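Local coordinates for malonyl CoA-acyl carrier protein transacylase (Clostridium perfringens, PDB 3PTW) that probably transfers the malonyl group from malonyl-CoA to acyl carrier protein, the step that supplies extender units for fatty acid synthesis, at residues Glu31-Asp43 with Ile104-Arg116. Sequence-based numbering, arbitrary orientation.
Sequences EVFKRSSEALGID and INFEDGVKLVKKR
Arg35 and Glu107 tie together two helices of the acyltransferase fold, 27-40 and 106-122, whose segments cross at -56° with their axes 9.2 Å apart; the pair illustrates how a salt bridge can border an apolar helix interface. Arg35 NH1 donates to Glu107 OE2 over 3.2 Å, reaching it from above the carboxylate plane, while NE makes a weak, nearly straight bond to OE1, close to the guanidinium plane. The two flat groups are turned well out of each other's plane, so the double contact is a twisted one. A bend in the glutamate chain at chi2 folds the carboxylate back toward the arginine, and Glu107 CG packs on Ala39 CB at 3.8 Å, close to where the backbones come nearest.

Phe106 covers one face of the guanidinium, its CD2 lying toward the rim of the group rather than over its middle, while the ring plane stands 69° away from that of the guanidinium. With CG anti to the backbone N (chi1 172°), the ring lies against the flank of the other helix: Phe106 CZ meets Val32 CG1 at 3.7 Å and also touches Ser36 CB. Next in line, Val110 packs against Ala39, Leu40 and the Ser36 hydroxyl, which is hydrogen-bonded to Thr68. The Leu40 and Lys111 side chains pass each other in opposite directions, Leu40 CD1 lying 3.6 Å from Lys111 CG.

Further out, helix 59-79 backs the interface, Met71 meeting Phe106 and Thr75 meeting Val32. Lys114, salt-bridged to Glu60 and in cation-pi contact with Phe61, comes tip to tip with Ile42, just past Gly41, where positive phi marks the departure from helix 27-40. At the start of helix 106-122, Asn105 is the N-cap: Asn105 OD1 accepts from Asp108 N at 3.2 Å, and its ND2 reaches weakly to Glu107 OE2, the same oxygen that Arg35 NH1 engages.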
# COMPACT_ATOMS: atom_id res chain seq x y z
N GLU A 31 13.82 13.83 12.14
CA GLU A 31 12.76 14.77 12.49
C GLU A 31 11.36 14.19 12.25
O GLU A 31 10.43 14.43 13.02
CB GLU A 31 12.95 16.09 11.73
CG GLU A 31 11.88 17.16 11.98
CD GLU A 31 12.25 18.53 11.42
OE1 GLU A 31 11.77 19.54 11.99
OE2 GLU A 31 13.02 18.61 10.43
N VAL A 32 11.22 13.40 11.18
CA VAL A 32 9.94 12.78 10.88
C VAL A 32 9.50 11.80 11.97
O VAL A 32 8.31 11.73 12.32
CB VAL A 32 9.93 12.10 9.49
CG1 VAL A 32 8.75 11.16 9.36
CG2 VAL A 32 9.87 13.17 8.40
N PHE A 33 10.46 11.06 12.52
CA PHE A 33 10.18 10.11 13.60
C PHE A 33 9.79 10.83 14.88
O PHE A 33 8.87 10.40 15.59
CB PHE A 33 11.37 9.16 13.84
CG PHE A 33 11.32 7.93 13.01
CD1 PHE A 33 10.76 6.76 13.52
CD2 PHE A 33 11.77 7.94 11.69
CE1 PHE A 33 10.67 5.61 12.74
CE2 PHE A 33 11.69 6.80 10.91
CZ PHE A 33 11.13 5.62 11.44
N LYS A 34 10.49 11.93 15.15
CA LYS A 34 10.18 12.80 16.28
C LYS A 34 8.72 13.29 16.22
O LYS A 34 7.99 13.22 17.21
CB LYS A 34 11.15 14.00 16.31
CG LYS A 34 12.19 13.95 17.42
CD LYS A 34 13.25 12.88 17.21
CE LYS A 34 14.18 12.80 18.41
NZ LYS A 34 14.87 11.48 18.47
N ARG A 35 8.30 13.73 15.04
CA ARG A 35 6.95 14.26 14.83
C ARG A 35 5.87 13.17 14.95
O ARG A 35 4.76 13.44 15.41
CB ARG A 35 6.87 14.93 13.46
CG ARG A 35 7.60 16.26 13.37
CD ARG A 35 7.81 16.67 11.91
NE ARG A 35 6.55 16.84 11.18
CZ ARG A 35 6.42 16.82 9.85
NH1 ARG A 35 5.22 16.98 9.30
NH2 ARG A 35 7.48 16.63 9.08
N SER A 36 6.21 11.95 14.53
CA SER A 36 5.27 10.85 14.56
C SER A 36 5.04 10.45 16.01
O SER A 36 3.89 10.23 16.43
CB SER A 36 5.79 9.66 13.75
OG SER A 36 4.83 8.61 13.73
N SER A 37 6.13 10.37 16.76
CA SER A 37 6.06 10.12 18.19
C SER A 37 5.22 11.17 18.90
O SER A 37 4.33 10.81 19.67
CB SER A 37 7.46 10.05 18.79
OG SER A 37 8.12 8.91 18.31
N GLU A 38 5.50 12.45 18.64
CA GLU A 38 4.72 13.54 19.23
C GLU A 38 3.24 13.41 18.89
O GLU A 38 2.39 13.54 19.77
CB GLU A 38 5.24 14.91 18.80
CG GLU A 38 6.49 15.38 19.54
CD GLU A 38 6.29 15.58 21.05
OE1 GLU A 38 7.30 15.81 21.75
OE2 GLU A 38 5.14 15.50 21.55
N ALA A 39 2.92 13.13 17.63
CA ALA A 39 1.54 13.05 17.21
C ALA A 39 0.79 11.86 17.84
O ALA A 39 -0.37 12.00 18.22
CB ALA A 39 1.44 13.01 15.68
N LEU A 40 1.47 10.72 17.96
CA LEU A 40 0.86 9.47 18.41
C LEU A 40 0.94 9.27 19.92
O LEU A 40 0.18 8.50 20.49
CB LEU A 40 1.52 8.27 17.71
CG LEU A 40 0.86 7.60 16.50
CD1 LEU A 40 -0.16 8.49 15.83
CD2 LEU A 40 1.89 7.13 15.48
N GLY A 41 1.89 9.95 20.56
CA GLY A 41 2.13 9.78 22.00
C GLY A 41 2.73 8.42 22.30
O GLY A 41 2.52 7.87 23.37
N ILE A 42 3.44 7.86 21.32
CA ILE A 42 4.15 6.59 21.52
C ILE A 42 5.56 6.70 20.95
O ILE A 42 5.81 7.52 20.07
CB ILE A 42 3.41 5.37 20.89
CG1 ILE A 42 1.89 5.49 21.01
CG2 ILE A 42 3.85 4.07 21.56
CD1 ILE A 42 1.13 4.45 20.19
N ASP A 43 6.47 5.88 21.46
CA ASP A 43 7.85 5.88 21.00
C ASP A 43 7.97 5.13 19.66
O ASP A 43 8.18 3.91 19.63
CB ASP A 43 8.78 5.29 22.07
CG ASP A 43 10.24 5.61 21.81
OD1 ASP A 43 10.65 5.75 20.64
OD2 ASP A 43 11.00 5.71 22.80
N ILE A 104 -3.35 15.47 2.68
CA ILE A 104 -3.43 15.12 4.08
C ILE A 104 -2.09 15.47 4.72
O ILE A 104 -1.03 15.24 4.15
CB ILE A 104 -3.79 13.62 4.30
CG1 ILE A 104 -5.17 13.29 3.67
CG2 ILE A 104 -3.83 13.27 5.78
CD1 ILE A 104 -5.52 11.78 3.61
N ASN A 105 -2.17 16.04 5.90
CA ASN A 105 -1.02 16.37 6.72
C ASN A 105 -0.39 15.08 7.28
O ASN A 105 -1.10 14.11 7.56
CB ASN A 105 -1.52 17.31 7.83
CG ASN A 105 -0.55 17.49 8.94
OD1 ASN A 105 -0.79 17.01 10.05
ND2 ASN A 105 0.54 18.21 8.68
N PHE A 106 0.93 15.06 7.43
CA PHE A 106 1.62 13.91 8.01
C PHE A 106 1.09 13.48 9.40
O PHE A 106 0.71 12.32 9.58
CB PHE A 106 3.14 14.12 8.05
CG PHE A 106 3.88 13.04 8.81
CD1 PHE A 106 3.92 11.73 8.32
CD2 PHE A 106 4.49 13.32 10.03
CE1 PHE A 106 4.57 10.73 9.03
CE2 PHE A 106 5.16 12.33 10.74
CZ PHE A 106 5.20 11.03 10.24
N GLU A 107 1.07 14.41 10.37
CA GLU A 107 0.55 14.12 11.71
C GLU A 107 -0.87 13.53 11.69
O GLU A 107 -1.16 12.59 12.43
CB GLU A 107 0.58 15.36 12.62
CG GLU A 107 1.97 15.74 13.13
CD GLU A 107 2.73 16.67 12.18
OE1 GLU A 107 3.53 17.48 12.69
OE2 GLU A 107 2.52 16.60 10.94
N ASP A 108 -1.74 14.07 10.84
CA ASP A 108 -3.09 13.55 10.67
C ASP A 108 -3.04 12.20 9.98
O ASP A 108 -3.80 11.29 10.32
CB ASP A 108 -3.95 14.53 9.88
CG ASP A 108 -4.14 15.85 10.59
OD1 ASP A 108 -3.91 15.92 11.83
OD2 ASP A 108 -4.51 16.83 9.93
N GLY A 109 -2.12 12.06 9.03
CA GLY A 109 -1.88 10.79 8.36
C GLY A 109 -1.59 9.69 9.35
O GLY A 109 -2.31 8.69 9.41
N VAL A 110 -0.55 9.86 10.16
CA VAL A 110 -0.18 8.79 11.09
C VAL A 110 -1.27 8.45 12.08
O VAL A 110 -1.57 7.27 12.24
CB VAL A 110 1.18 9.00 11.79
CG1 VAL A 110 2.31 8.60 10.88
CG2 VAL A 110 1.36 10.42 12.32
N LYS A 111 -1.89 9.46 12.70
CA LYS A 111 -3.00 9.24 13.62
C LYS A 111 -4.15 8.48 12.96
O LYS A 111 -4.71 7.57 13.56
CB LYS A 111 -3.51 10.55 14.27
CG LYS A 111 -2.53 11.20 15.26
CD LYS A 111 -3.21 11.97 16.42
CE LYS A 111 -3.73 13.34 16.02
NZ LYS A 111 -2.99 13.90 14.85
N LEU A 112 -4.48 8.86 11.73
CA LEU A 112 -5.60 8.26 11.02
C LEU A 112 -5.40 6.76 10.71
O LEU A 112 -6.31 5.95 10.93
CB LEU A 112 -5.88 9.02 9.72
CG LEU A 112 -7.12 8.61 8.92
CD1 LEU A 112 -8.39 8.83 9.74
CD2 LEU A 112 -7.18 9.38 7.61
N VAL A 113 -4.22 6.40 10.22
CA VAL A 113 -3.99 5.01 9.81
C VAL A 113 -3.89 4.04 11.00
O VAL A 113 -4.16 2.84 10.84
CB VAL A 113 -2.80 4.84 8.85
CG1 VAL A 113 -3.06 5.59 7.51
CG2 VAL A 113 -1.48 5.24 9.51
N LYS A 114 -3.53 4.56 12.16
CA LYS A 114 -3.55 3.75 13.38
C LYS A 114 -5.00 3.35 13.66
O LYS A 114 -5.28 2.18 13.93
CB LYS A 114 -2.93 4.53 14.55
CG LYS A 114 -2.97 3.81 15.89
CD LYS A 114 -2.24 4.64 16.95
CE LYS A 114 -2.61 4.19 18.36
NZ LYS A 114 -1.88 2.94 18.72
N LYS A 115 -5.91 4.32 13.56
CA LYS A 115 -7.33 4.06 13.76
C LYS A 115 -7.88 3.09 12.72
O LYS A 115 -8.59 2.15 13.06
CB LYS A 115 -8.14 5.37 13.80
CG LYS A 115 -7.89 6.18 15.09
CD LYS A 115 -8.93 7.28 15.29
CE LYS A 115 -8.52 8.29 16.38
NZ LYS A 115 -7.31 9.14 16.00
N ARG A 116 -7.51 3.32 11.46
CA ARG A 116 -7.89 2.48 10.33
C ARG A 116 -7.45 1.03 10.54
O ARG A 116 -8.23 0.10 10.34
CB ARG A 116 -7.26 3.04 9.05
CG ARG A 116 -7.39 2.16 7.79
CD ARG A 116 -6.60 2.82 6.65
NE ARG A 116 -6.81 2.20 5.34
CZ ARG A 116 -6.10 1.18 4.86
NH1 ARG A 116 -5.15 0.61 5.60
NH2 ARG A 116 -6.37 0.69 3.65